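Local coordinates for penicillin-binding protein 2 (Pbp2) (PDB 5LP5) that probably cross-links peptidoglycan as a penicillin-binding transpeptidase and forms a complex with MreC in bacterial cell wall synthesis, at residues A305-G310 with L561-E566; N358-I363 with M488-N493; V390-K395 with L445-L450; M257-G262 with I451-L456; N261-V266 with F461-K466. One frame throughout, in Å; residues are numbered along the deposited sequence.

In the fold
From the N terminus, the chain first reaches these contacts at 257-262 and 261-266, which share Asn261 and Gly262 and open contacts 4 and 5. Contacts 1, 2 and 3 open at 305-310, 358-363 and 390-395. Contact 3 closes first, at 445-450, within the loops of all the others. Contact 4 closes at 451-456 and contact 5 at 461-466. Contact 2 closes at 488-493, crossing 4 and 5; contact 1 closes last, at 561-566, enclosing 2 and 3 and crossing 4 and 5. Contacts 1, 4 and 5 tie the antiparallel sheet to loops and the end of helix 441-453; contact 3 sets a loop on that helix; contact 2 pairs helices 359-364 and 475-493.

Contact 1 of 5, residues A305-G310 with L561-E566; sequences ALYPPG and LVEHGE
Tyr307 reaches Leu561 on strand 556-562 with its ring and Glu563, just beyond, with its hydroxyl. The polar part is one hydrogen bond: Tyr307 OH donates to Glu563 OE2 over 2.5 Å. The acceptor oxygen sits at the ring edge, in its plane, and uses its anti lone pair, on the side away from the other carboxylate oxygen. Ring and carboxylate are far from coplanar, their planes 58° apart. Beyond CG the glutamate chain is extended, which carries the carboxylate across to the tyrosine although the CB of Glu563 does not point at the loop. The same OE2 also takes part in a salt bridge with Arg301 NE, so one oxygen is gripped by a hydroxyl and a guanidinium group; this double hold would be expected to favour the ionised carboxylate.

The apolar part is a CH-pi contact. Leu561 CD2 lies over one face of the Tyr307 ring, offset toward the rim, 24° from the normal through the centroid. Its closest carbon approach is too short to be reliable, so the placement over the face carries more weight than the spacing. CG of Leu561 is anti to the backbone N (chi1 168°), and CD2 is the branch that reaches the ring.

Glu563 itself lies in a type II beta turn from Val562 to Gly565, closed by Gly565 N to Val562 O at 2.9 Å. His542 on the adjacent strand 542-549 meets Tyr307 edge-to-face, and Trp544 bonds to Pro308 O. The contact thus fastens the loop between helices 284-291 and 314-324 to the central antiparallel sheet.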
# COMPACT_ATOMS: atom_id res chain seq x y z
N ALA A 305 26.37 11.02 12.86
CA ALA A 305 27.78 10.64 12.82
C ALA A 305 28.60 11.90 12.91
O ALA A 305 28.25 12.93 12.29
CB ALA A 305 28.13 9.91 11.54
N LEU A 306 29.67 11.82 13.69
CA LEU A 306 30.52 12.97 14.00
C LEU A 306 31.94 12.77 13.43
O LEU A 306 32.53 11.69 13.53
CB LEU A 306 30.56 13.20 15.51
CG LEU A 306 29.30 13.79 16.20
CD1 LEU A 306 29.34 13.68 17.72
CD2 LEU A 306 29.08 15.24 15.77
N TYR A 307 32.48 13.81 12.81
CA TYR A 307 33.82 13.78 12.24
C TYR A 307 34.50 15.12 12.53
O TYR A 307 33.81 16.13 12.65
CB TYR A 307 33.79 13.58 10.73
CG TYR A 307 33.01 12.39 10.20
CD1 TYR A 307 31.67 12.51 9.85
CD2 TYR A 307 33.63 11.18 9.98
CE1 TYR A 307 30.97 11.44 9.33
CE2 TYR A 307 32.94 10.10 9.45
CZ TYR A 307 31.61 10.24 9.12
OH TYR A 307 30.91 9.17 8.59
N PRO A 308 35.84 15.14 12.64
CA PRO A 308 36.54 16.42 12.74
C PRO A 308 36.40 17.18 11.42
O PRO A 308 36.64 16.60 10.36
CB PRO A 308 38.02 16.03 12.98
CG PRO A 308 38.00 14.59 13.35
CD PRO A 308 36.77 13.99 12.72
N PRO A 309 35.98 18.45 11.48
CA PRO A 309 35.74 19.16 10.22
C PRO A 309 36.99 19.39 9.37
O PRO A 309 36.90 19.42 8.14
CB PRO A 309 35.10 20.49 10.66
CG PRO A 309 35.56 20.68 12.04
CD PRO A 309 35.73 19.31 12.64
N GLY A 310 38.14 19.53 10.02
CA GLY A 310 39.38 19.89 9.35
C GLY A 310 39.35 21.32 8.85
O GLY A 310 38.66 22.20 9.40
N LEU A 561 31.67 13.98 1.98
CA LEU A 561 32.58 13.40 2.95
C LEU A 561 32.85 11.92 2.67
O LEU A 561 31.94 11.10 2.77
CB LEU A 561 32.00 13.54 4.35
CG LEU A 561 32.74 12.71 5.39
CD1 LEU A 561 33.98 13.41 5.91
CD2 LEU A 561 31.79 12.42 6.52
N VAL A 562 34.10 11.58 2.33
CA VAL A 562 34.45 10.17 2.08
C VAL A 562 35.31 9.61 3.21
O VAL A 562 36.43 10.05 3.42
CB VAL A 562 35.18 9.96 0.74
CG1 VAL A 562 35.60 8.50 0.58
CG2 VAL A 562 34.30 10.36 -0.42
N GLU A 563 34.77 8.63 3.92
CA GLU A 563 35.50 8.02 5.01
C GLU A 563 36.80 7.43 4.47
O GLU A 563 36.79 6.68 3.49
CB GLU A 563 34.66 6.96 5.73
CG GLU A 563 33.65 7.57 6.69
CD GLU A 563 32.87 6.53 7.47
OE1 GLU A 563 33.23 5.34 7.40
OE2 GLU A 563 31.91 6.88 8.16
N HIS A 564 37.91 7.80 5.12
CA HIS A 564 39.23 7.32 4.75
C HIS A 564 39.60 7.77 3.34
O HIS A 564 40.42 7.14 2.66
CB HIS A 564 39.30 5.81 4.95
CG HIS A 564 38.97 5.38 6.35
ND1 HIS A 564 39.61 5.90 7.46
CD2 HIS A 564 38.06 4.50 6.83
CE1 HIS A 564 39.12 5.34 8.55
NE2 HIS A 564 38.18 4.48 8.20
N GLY A 565 38.99 8.88 2.92
CA GLY A 565 39.20 9.47 1.59
C GLY A 565 40.58 10.07 1.42
O GLY A 565 40.92 10.58 0.35
N GLU A 566 41.36 10.05 2.50
CA GLU A 566 42.80 10.24 2.43
C GLU A 566 43.15 11.59 1.81
O GLU A 566 44.18 11.70 1.16
CB GLU A 566 43.46 9.10 1.61
CG GLU A 566 44.96 8.90 1.87
CD GLU A 566 45.58 7.72 1.12
OE1 GLU A 566 44.87 7.12 0.28
OE2 GLU A 566 46.79 7.41 1.36

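Contact 2 of 5, residues N358-I363 with M488-N493; sequences NLYKAI and MYEVCN
Ile363 and Val491 supply the apolar side of this helix pair. Their CG2 methyls are 4.1 Å apart, the two side chains crossing at about a right angle, and the Val491 methyl also lies 3.6 Å from Ile363 O. The CG2 of Ile363, anti to the backbone N while CG1 is anti to the carbonyl carbon (chi1 -67°), also comes to 3.9 Å from Met488 N.

Polar groups approach without bonding across the interface. Glu490 OE1 comes within 3.6 Å of Tyr360 O and 3.9 Å of Tyr360 CB, but its real partner is Arg364 NE, one residue beyond Ile363, in a salt bridge. The extended Glu490 chain therefore runs past Tyr360 to a charge on the neighbouring helix.

A capping bond is made at the helix start: Asn358 OD1, at the N-cap, accepts from Lys361 N at 2.7 Å, nearly along the C=O axis.

This is helix-helix packing within the transpeptidase region, the short segments 8.7 Å apart between axes and crossing at -47°. Met315, on the helix 314-324 whose start carries a probable SxxK motif, packs on both Ile363 and Met488, and Tyr370 of helix 369-377 touches Leu359 and Ala362. The Cys492-Cys512 disulfide binds helix 475-493 to edge strand 511-517.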
# COMPACT_ATOMS: atom_id res chain seq x y z
N ASN A 358 48.09 36.15 2.99
CA ASN A 358 47.00 36.90 3.62
C ASN A 358 45.84 35.94 3.89
O ASN A 358 46.00 34.72 3.77
CB ASN A 358 46.57 38.05 2.71
CG ASN A 358 46.23 37.59 1.30
OD1 ASN A 358 45.66 36.51 1.11
ND2 ASN A 358 46.61 38.38 0.31
N LEU A 359 44.67 36.48 4.24
CA LEU A 359 43.46 35.65 4.42
C LEU A 359 43.05 34.91 3.12
O LEU A 359 42.90 33.69 3.12
CB LEU A 359 42.29 36.50 4.94
CG LEU A 359 41.24 35.78 5.82
CD1 LEU A 359 40.25 36.77 6.43
CD2 LEU A 359 40.46 34.71 5.09
N TYR A 360 42.89 35.66 2.03
CA TYR A 360 42.54 35.09 0.72
C TYR A 360 43.42 33.87 0.39
O TYR A 360 42.93 32.82 -0.03
CB TYR A 360 42.66 36.11 -0.44
CG TYR A 360 41.74 37.34 -0.39
CD1 TYR A 360 40.53 37.36 -1.06
CD2 TYR A 360 42.12 38.49 0.29
CE1 TYR A 360 39.71 38.48 -1.02
CE2 TYR A 360 41.31 39.61 0.33
CZ TYR A 360 40.11 39.60 -0.32
OH TYR A 360 39.30 40.71 -0.27
N LYS A 361 44.72 34.02 0.60
CA LYS A 361 45.69 33.00 0.21
C LYS A 361 45.70 31.82 1.19
O LYS A 361 45.93 30.66 0.79
CB LYS A 361 47.09 33.60 0.09
CG LYS A 361 48.10 32.65 -0.57
CD LYS A 361 49.50 33.22 -0.61
CE LYS A 361 50.51 32.08 -0.58
NZ LYS A 361 51.92 32.50 -0.38
N ALA A 362 45.46 32.11 2.46
CA ALA A 362 45.41 31.07 3.50
C ALA A 362 44.23 30.13 3.30
O ALA A 362 44.32 28.91 3.55
CB ALA A 362 45.37 31.71 4.89
N ILE A 363 43.11 30.70 2.87
CA ILE A 363 41.94 29.94 2.47
C ILE A 363 42.28 29.13 1.22
O ILE A 363 42.12 27.89 1.20
CB ILE A 363 40.74 30.85 2.15
CG1 ILE A 363 40.24 31.57 3.40
CG2 ILE A 363 39.62 30.02 1.52
CD1 ILE A 363 39.05 32.49 3.18
N MET A 488 37.18 31.00 -1.33
CA MET A 488 36.62 29.71 -1.77
C MET A 488 36.65 29.65 -3.29
O MET A 488 36.97 28.61 -3.87
CB MET A 488 35.18 29.53 -1.24
CG MET A 488 35.06 29.39 0.28
SD MET A 488 33.39 29.17 0.97
CE MET A 488 33.16 27.49 0.38
N TYR A 489 36.32 30.76 -3.94
CA TYR A 489 36.44 30.88 -5.39
C TYR A 489 37.84 30.49 -5.87
O TYR A 489 38.00 29.73 -6.83
CB TYR A 489 36.11 32.31 -5.83
CG TYR A 489 36.31 32.56 -7.32
CD1 TYR A 489 35.46 32.00 -8.26
CD2 TYR A 489 37.35 33.36 -7.78
CE1 TYR A 489 35.64 32.23 -9.61
CE2 TYR A 489 37.55 33.59 -9.12
CZ TYR A 489 36.69 33.03 -10.03
OH TYR A 489 36.87 33.26 -11.37
N GLU A 490 38.85 31.01 -5.16
CA GLU A 490 40.25 30.77 -5.50
C GLU A 490 40.69 29.33 -5.27
O GLU A 490 41.58 28.84 -5.93
CB GLU A 490 41.16 31.76 -4.74
CG GLU A 490 41.14 33.17 -5.31
CD GLU A 490 41.94 34.18 -4.49
OE1 GLU A 490 42.65 33.80 -3.53
OE2 GLU A 490 41.85 35.38 -4.83
N VAL A 491 40.06 28.63 -4.33
CA VAL A 491 40.43 27.24 -4.06
C VAL A 491 40.22 26.36 -5.27
O VAL A 491 40.99 25.45 -5.54
CB VAL A 491 39.64 26.64 -2.87
CG1 VAL A 491 40.02 25.19 -2.66
CG2 VAL A 491 39.91 27.43 -1.59
N CYS A 492 39.15 26.67 -6.00
CA CYS A 492 38.67 25.88 -7.13
C CYS A 492 39.17 26.44 -8.46
O CYS A 492 39.26 25.70 -9.44
CB CYS A 492 37.14 25.91 -7.14
SG CYS A 492 36.28 24.57 -6.28
N ASN A 493 39.47 27.74 -8.49
CA ASN A 493 39.71 28.46 -9.75
C ASN A 493 41.11 29.07 -9.95
O ASN A 493 41.56 29.21 -11.08
CB ASN A 493 38.67 29.56 -9.91
CG ASN A 493 37.28 29.01 -10.03
OD1 ASN A 493 36.93 28.43 -11.06
ND2 ASN A 493 36.48 29.16 -8.98

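Contact 3 of 5, residues V390-K395 with L445-L450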
# COMPACT_ATOMS: atom_id res chain seq x y z
N VAL A 390 28.07 30.45 13.31
CA VAL A 390 27.96 29.94 11.93
C VAL A 390 27.47 28.49 11.85
O VAL A 390 27.55 27.87 10.78
CB VAL A 390 29.27 30.10 11.10
CG1 VAL A 390 29.72 31.55 11.08
CG2 VAL A 390 30.39 29.21 11.61
N GLY A 391 27.00 27.95 12.98
CA GLY A 391 26.19 26.72 13.02
C GLY A 391 26.86 25.40 13.38
O GLY A 391 26.36 24.35 12.98
N PHE A 392 27.97 25.44 14.12
CA PHE A 392 28.73 24.21 14.47
C PHE A 392 28.42 23.60 15.84
O PHE A 392 28.76 22.42 16.12
CB PHE A 392 30.24 24.47 14.38
CG PHE A 392 30.80 24.31 13.01
CD1 PHE A 392 31.15 25.41 12.26
CD2 PHE A 392 30.98 23.05 12.47
CE1 PHE A 392 31.69 25.26 11.00
CE2 PHE A 392 31.51 22.89 11.21
CZ PHE A 392 31.86 24.00 10.47
N GLY A 393 27.79 24.39 16.70
CA GLY A 393 27.49 23.93 18.06
C GLY A 393 26.23 23.10 18.15
O GLY A 393 26.16 22.17 18.94
N GLU A 394 25.26 23.43 17.32
CA GLU A 394 23.89 23.02 17.51
C GLU A 394 23.36 22.24 16.32
O GLU A 394 24.06 22.06 15.31
CB GLU A 394 23.02 24.27 17.76
CG GLU A 394 23.33 24.98 19.07
CD GLU A 394 23.14 24.09 20.30
OE1 GLU A 394 22.22 23.24 20.30
OE2 GLU A 394 23.92 24.23 21.27
N LYS A 395 22.13 21.78 16.46
CA LYS A 395 21.44 21.08 15.38
C LYS A 395 21.09 22.08 14.28
O LYS A 395 20.72 23.21 14.58
CB LYS A 395 20.13 20.46 15.88
CG LYS A 395 20.23 19.56 17.10
CD LYS A 395 18.87 18.93 17.39
CE LYS A 395 18.91 18.02 18.60
NZ LYS A 395 17.66 17.22 18.75
N LEU A 445 27.28 21.67 5.69
CA LEU A 445 26.39 22.10 4.61
C LEU A 445 25.65 23.40 4.93
O LEU A 445 25.63 24.32 4.08
CB LEU A 445 25.36 21.00 4.32
CG LEU A 445 24.25 21.33 3.31
CD1 LEU A 445 24.72 21.26 1.88
CD2 LEU A 445 23.08 20.39 3.51
N ALA A 446 25.02 23.46 6.10
CA ALA A 446 24.29 24.67 6.49
C ALA A 446 25.26 25.85 6.55
O ALA A 446 24.98 26.96 6.07
CB ALA A 446 23.61 24.47 7.83
N TYR A 447 26.41 25.57 7.16
CA TYR A 447 27.50 26.52 7.28
C TYR A 447 27.94 27.04 5.92
O TYR A 447 28.03 28.26 5.72
CB TYR A 447 28.66 25.82 8.04
CG TYR A 447 30.07 26.35 7.85
CD1 TYR A 447 30.45 27.59 8.33
CD2 TYR A 447 31.03 25.55 7.24
CE1 TYR A 447 31.75 28.05 8.18
CE2 TYR A 447 32.32 25.99 7.08
CZ TYR A 447 32.69 27.24 7.55
OH TYR A 447 34.00 27.65 7.40
N THR A 448 28.19 26.14 4.98
CA THR A 448 28.58 26.54 3.61
C THR A 448 27.53 27.44 2.90
O THR A 448 27.90 28.37 2.17
CB THR A 448 28.85 25.30 2.75
OG1 THR A 448 29.81 24.46 3.40
CG2 THR A 448 29.34 25.70 1.36
N GLY A 449 26.25 27.17 3.11
CA GLY A 449 25.19 27.99 2.53
C GLY A 449 24.96 29.31 3.26
O GLY A 449 24.32 30.21 2.72
N LEU A 450 25.43 29.42 4.50
CA LEU A 450 25.47 30.71 5.18
C LEU A 450 26.53 31.63 4.56
O LEU A 450 26.28 32.82 4.32
CB LEU A 450 25.74 30.54 6.68
CG LEU A 450 25.90 31.83 7.50
CD1 LEU A 450 24.68 32.71 7.42
CD2 LEU A 450 26.18 31.49 8.95
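Tyr447 projects from helix 441-453 against Val390 and Phe392, which both approach from the same side of its ring. Its CB lies 3.6 Å from Val390 O. From there CG extends anti to the backbone N (chi1 157°), which swings the ring alongside the Val390 side chain, both pointing the same way. CG meets Phe392 CE1 at 3.7 Å. Tyr447 CD1 additionally touches Val390 CG2 at 3.7 Å, as CE1 does more loosely, while Tyr447 CD2 lies 3.7 Å from Phe392 CZ, with CE2 beside it.

Over the whole ring, Phe392 CE1 stands 3.6 Å above the centre of the tyrosine. The Phe392 and Tyr447 rings thus form an edge-to-face pair, centroids 4.8 Å apart and planes at 55°, tilted well short of perpendicular. Farther along the helix, Leu450 CD2 closes on Val390 CA at 3.8 Å. The tip, Tyr447 OH, is hydrogen-bonded to Val312 O and Gly316 N, so the buried hydroxyl is satisfied away from the loop.

Phe437 adds another edge-to-face partner to Phe392, making an aromatic cluster after helix 380-389. Through the hydroxyl, Tyr447 links that cluster to the start of helix 314-324, where the sequence is consistent with the SxxK motif of penicillin-binding transpeptidases.

Contact 4 of 5, residues M257-G262 with I451-L456; sequences MDAENG and IATGKL
Ala259 and Thr453 are the closest pair of the two backbones, 6.9 Å between CA atoms, where the chain leaves strand 252-258 and where helix 441-453 comes to its end. Both pieces are turning here. On the strand side Asp258 OD1 accepts from Glu260 N at 3.1 Å, an Asx turn in which the N-H points well at the oxygen (158°). A backbone bond from Gly262 N to Asp258 O, 2.9 Å, closes the same bend. On the helix side Gly454 has a positive phi of 92°, the backbone step by which the chain departs from helical geometry.

Between the side chains the touch is small. Ala259 presents its CB to Thr453 OG1 at 3.6 Å, and Ala259 O lies 3.4 Å from that hydroxyl oxygen, a proximity that does not count as a hydrogen bond. The hydroxyl is engaged within its own helix instead, with Gly449 O one turn back. That bond agrees with the torsion, which sets OG1 beside the backbone N (chi1 -44°) and leaves CG2 anti to it. The Thr453 methyl, CG2, is 4.0 Å from Ala259 O, so the carbonyl is flanked by both branches of the threonine.

Around the pair, Glu260 OE1 forms a salt bridge with Lys555 NZ, and Pro554 packs on Ala452. The arrangement is that of a beta hairpin turn, joining antiparallel strands 252-258 and 264-270, set against a helix C terminus. It belongs to the helix-covered antiparallel sheet characteristic of the penicillin-binding transpeptidase fold.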
# COMPACT_ATOMS: atom_id res chain seq x y z
N MET A 257 21.84 21.03 -1.37
CA MET A 257 20.81 21.84 -0.74
C MET A 257 20.55 23.17 -1.41
O MET A 257 21.45 23.95 -1.66
CB MET A 257 21.18 22.11 0.70
CG MET A 257 20.13 22.93 1.44
SD MET A 257 20.52 23.30 3.16
CE MET A 257 21.91 24.41 3.00
N ASP A 258 19.28 23.44 -1.67
CA ASP A 258 18.82 24.77 -2.09
C ASP A 258 19.10 25.75 -0.95
O ASP A 258 18.42 25.74 0.07
CB ASP A 258 17.32 24.70 -2.39
CG ASP A 258 16.77 25.97 -2.99
OD1 ASP A 258 17.30 27.06 -2.64
OD2 ASP A 258 15.80 25.90 -3.78
N ALA A 259 20.11 26.59 -1.14
CA ALA A 259 20.61 27.47 -0.07
C ALA A 259 19.71 28.68 0.26
O ALA A 259 20.03 29.46 1.17
CB ALA A 259 22.02 27.94 -0.41
N GLU A 260 18.61 28.83 -0.48
CA GLU A 260 17.65 29.92 -0.27
C GLU A 260 16.47 29.55 0.62
O GLU A 260 15.84 30.44 1.19
CB GLU A 260 17.11 30.43 -1.60
CG GLU A 260 18.15 31.11 -2.48
CD GLU A 260 17.63 31.47 -3.86
OE1 GLU A 260 17.01 30.59 -4.51
OE2 GLU A 260 17.87 32.62 -4.28
N ASN A 261 16.15 28.26 0.71
CA ASN A 261 15.04 27.77 1.57
C ASN A 261 15.32 26.51 2.39
O ASN A 261 14.54 26.17 3.29
CB ASN A 261 13.79 27.53 0.72
CG ASN A 261 14.00 26.45 -0.34
OD1 ASN A 261 14.82 25.56 -0.20
ND2 ASN A 261 13.23 26.55 -1.41
N GLY A 262 16.39 25.79 2.07
CA GLY A 262 16.82 24.65 2.88
C GLY A 262 16.38 23.28 2.40
O GLY A 262 16.51 22.30 3.12
N ILE A 451 27.71 31.08 4.32
CA ILE A 451 28.79 31.85 3.69
C ILE A 451 28.28 32.39 2.36
O ILE A 451 28.30 33.59 2.12
CB ILE A 451 30.05 30.97 3.45
CG1 ILE A 451 30.67 30.54 4.78
CG2 ILE A 451 31.11 31.67 2.59
CD1 ILE A 451 30.96 31.67 5.73
N ALA A 452 27.81 31.50 1.51
CA ALA A 452 27.47 31.87 0.15
C ALA A 452 26.27 32.81 0.11
O ALA A 452 26.27 33.76 -0.65
CB ALA A 452 27.25 30.63 -0.70
N THR A 453 25.28 32.58 0.96
CA THR A 453 24.04 33.35 0.92
C THR A 453 24.04 34.58 1.81
O THR A 453 23.44 35.58 1.47
CB THR A 453 22.81 32.49 1.35
OG1 THR A 453 22.87 31.20 0.74
CG2 THR A 453 21.50 33.18 0.97
N GLY A 454 24.68 34.49 2.97
CA GLY A 454 24.58 35.55 3.99
C GLY A 454 23.47 35.28 4.99
O GLY A 454 23.33 36.01 6.01
N LYS A 455 22.70 34.23 4.72
CA LYS A 455 21.67 33.76 5.64
C LYS A 455 21.67 32.24 5.73
O LYS A 455 22.16 31.56 4.81
CB LYS A 455 20.30 34.31 5.24
CG LYS A 455 20.22 35.82 5.39
CD LYS A 455 18.88 36.37 4.96
CE LYS A 455 18.92 37.88 4.85
NZ LYS A 455 17.55 38.47 4.92
N LEU A 456 21.12 31.75 6.84
CA LEU A 456 21.26 30.35 7.26
C LEU A 456 20.02 29.49 7.00
O LEU A 456 18.94 29.72 7.56
CB LEU A 456 21.59 30.29 8.76
CG LEU A 456 21.89 28.90 9.34
CD1 LEU A 456 23.14 28.28 8.72
CD2 LEU A 456 22.02 29.00 10.86

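Contact 5 of 5, residues N261-V266 with F461-K466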
# COMPACT_ATOMS: atom_id res chain seq x y z
N ASN A 261 16.15 28.26 0.71
CA ASN A 261 15.04 27.77 1.57
C ASN A 261 15.32 26.51 2.39
O ASN A 261 14.54 26.17 3.29
CB ASN A 261 13.79 27.53 0.72
CG ASN A 261 14.00 26.45 -0.34
OD1 ASN A 261 14.82 25.56 -0.20
ND2 ASN A 261 13.23 26.55 -1.41
N GLY A 262 16.39 25.79 2.07
CA GLY A 262 16.82 24.65 2.88
C GLY A 262 16.38 23.28 2.40
O GLY A 262 16.51 22.30 3.12
N GLU A 263 15.87 23.21 1.18
CA GLU A 263 15.42 21.95 0.63
C GLU A 263 16.63 21.06 0.32
O GLU A 263 17.61 21.50 -0.28
CB GLU A 263 14.55 22.16 -0.61
CG GLU A 263 13.13 22.62 -0.31
CD GLU A 263 12.24 22.75 -1.55
OE1 GLU A 263 12.77 22.73 -2.69
OE2 GLU A 263 11.00 22.87 -1.36
N LEU A 264 16.56 19.80 0.76
CA LEU A 264 17.57 18.82 0.45
C LEU A 264 17.18 18.04 -0.82
O LEU A 264 16.15 17.36 -0.87
CB LEU A 264 17.77 17.87 1.62
CG LEU A 264 18.29 18.57 2.88
CD1 LEU A 264 18.19 17.65 4.07
CD2 LEU A 264 19.72 19.07 2.70
N LEU A 265 17.99 18.17 -1.86
CA LEU A 265 17.78 17.47 -3.09
C LEU A 265 18.51 16.12 -3.05
O LEU A 265 18.07 15.17 -3.66
CB LEU A 265 18.26 18.31 -4.27
CG LEU A 265 17.65 19.71 -4.46
CD1 LEU A 265 18.28 20.47 -5.63
CD2 LEU A 265 16.15 19.63 -4.67
N VAL A 266 19.63 16.06 -2.34
CA VAL A 266 20.32 14.80 -2.08
C VAL A 266 20.65 14.68 -0.60
O VAL A 266 20.86 15.67 0.08
CB VAL A 266 21.63 14.73 -2.88
CG1 VAL A 266 22.36 13.43 -2.61
CG2 VAL A 266 21.34 14.87 -4.37
N PHE A 461 13.50 17.97 4.44
CA PHE A 461 13.11 17.05 3.37
C PHE A 461 11.66 17.28 2.93
O PHE A 461 11.33 17.12 1.76
CB PHE A 461 13.26 15.61 3.82
CG PHE A 461 14.70 15.18 3.97
CD1 PHE A 461 15.43 14.77 2.86
CD2 PHE A 461 15.30 15.17 5.21
CE1 PHE A 461 16.74 14.36 2.99
CE2 PHE A 461 16.61 14.76 5.35
CZ PHE A 461 17.33 14.36 4.24
N ALA A 462 10.78 17.63 3.87
CA ALA A 462 9.38 17.80 3.55
C ALA A 462 9.11 19.15 2.86
O ALA A 462 9.23 20.21 3.48
CB ALA A 462 8.55 17.68 4.82
N ILE A 463 8.72 19.11 1.59
CA ILE A 463 8.53 20.34 0.82
C ILE A 463 7.54 21.27 1.49
O ILE A 463 7.74 22.47 1.49
CB ILE A 463 8.10 20.07 -0.64
CG1 ILE A 463 9.30 19.53 -1.42
CG2 ILE A 463 7.60 21.35 -1.30
CD1 ILE A 463 9.03 19.19 -2.88
N ASN A 464 6.50 20.71 2.09
CA ASN A 464 5.49 21.51 2.81
C ASN A 464 5.94 21.91 4.23
O ASN A 464 5.12 22.28 5.06
CB ASN A 464 4.11 20.80 2.81
CG ASN A 464 4.18 19.34 3.29
OD1 ASN A 464 5.25 18.75 3.41
ND2 ASN A 464 3.01 18.74 3.50
N ASN A 465 7.24 21.86 4.49
CA ASN A 465 7.84 22.38 5.73
C ASN A 465 8.48 23.75 5.50
O ASN A 465 9.69 23.85 5.37
CB ASN A 465 8.90 21.40 6.22
CG ASN A 465 9.05 21.37 7.74
OD1 ASN A 465 8.50 22.19 8.48
ND2 ASN A 465 9.79 20.39 8.20
N LYS A 466 7.66 24.80 5.46
CA LYS A 466 8.13 26.19 5.26
C LYS A 466 9.07 26.60 6.39
O LYS A 466 8.63 27.03 7.46
CB LYS A 466 6.95 27.16 5.20
CG LYS A 466 7.32 28.65 5.18
CD LYS A 466 6.16 29.52 5.67
CE LYS A 466 6.45 31.01 5.56
NZ LYS A 466 5.24 31.80 5.93
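Leu264 sits over the ring of Phe461, and Glu263 beside it lies across Ile463, so two consecutive residues face two residues of the loop. Leu264 CD1 is 3.6 Å from the Phe461 centroid and 20° off the ring normal, a CH-pi contact over one face, displaced toward the rim near CZ. The CB of Phe461 points away from the strand, yet with CG anti to the carbonyl carbon (chi1 -71°) the ring comes back with one face turned to Leu264 CD1.

Glu263 and Ile463 meet at a slant. Glu263 OE2 is 3.7 Å from both CG1 and CG2 of Ile463, OE1 being salt-bridged to Arg59 NH2. Asn261 OD1 accepts from Glu263 N at 2.9 Å in an Asx turn.

The site lies at sheet-edge strand 264-270, where Leu265 and Val266 form a classic beta bulge opposite Val256. His460 bonds the backbones of Gly262 and Leu264, while Ser234 OG, within hydrogen-bonding reach of Leu264 O and Phe461 O, must share its single proton between them. The contact itself is thus CH-pi plus van der Waals touch of a carboxylate oxygen on isoleucine carbons; polar anchoring comes from these backbone bonds, from Arg59, far earlier in the chain, and from Asp399 at the amides of Phe461 and Ala462.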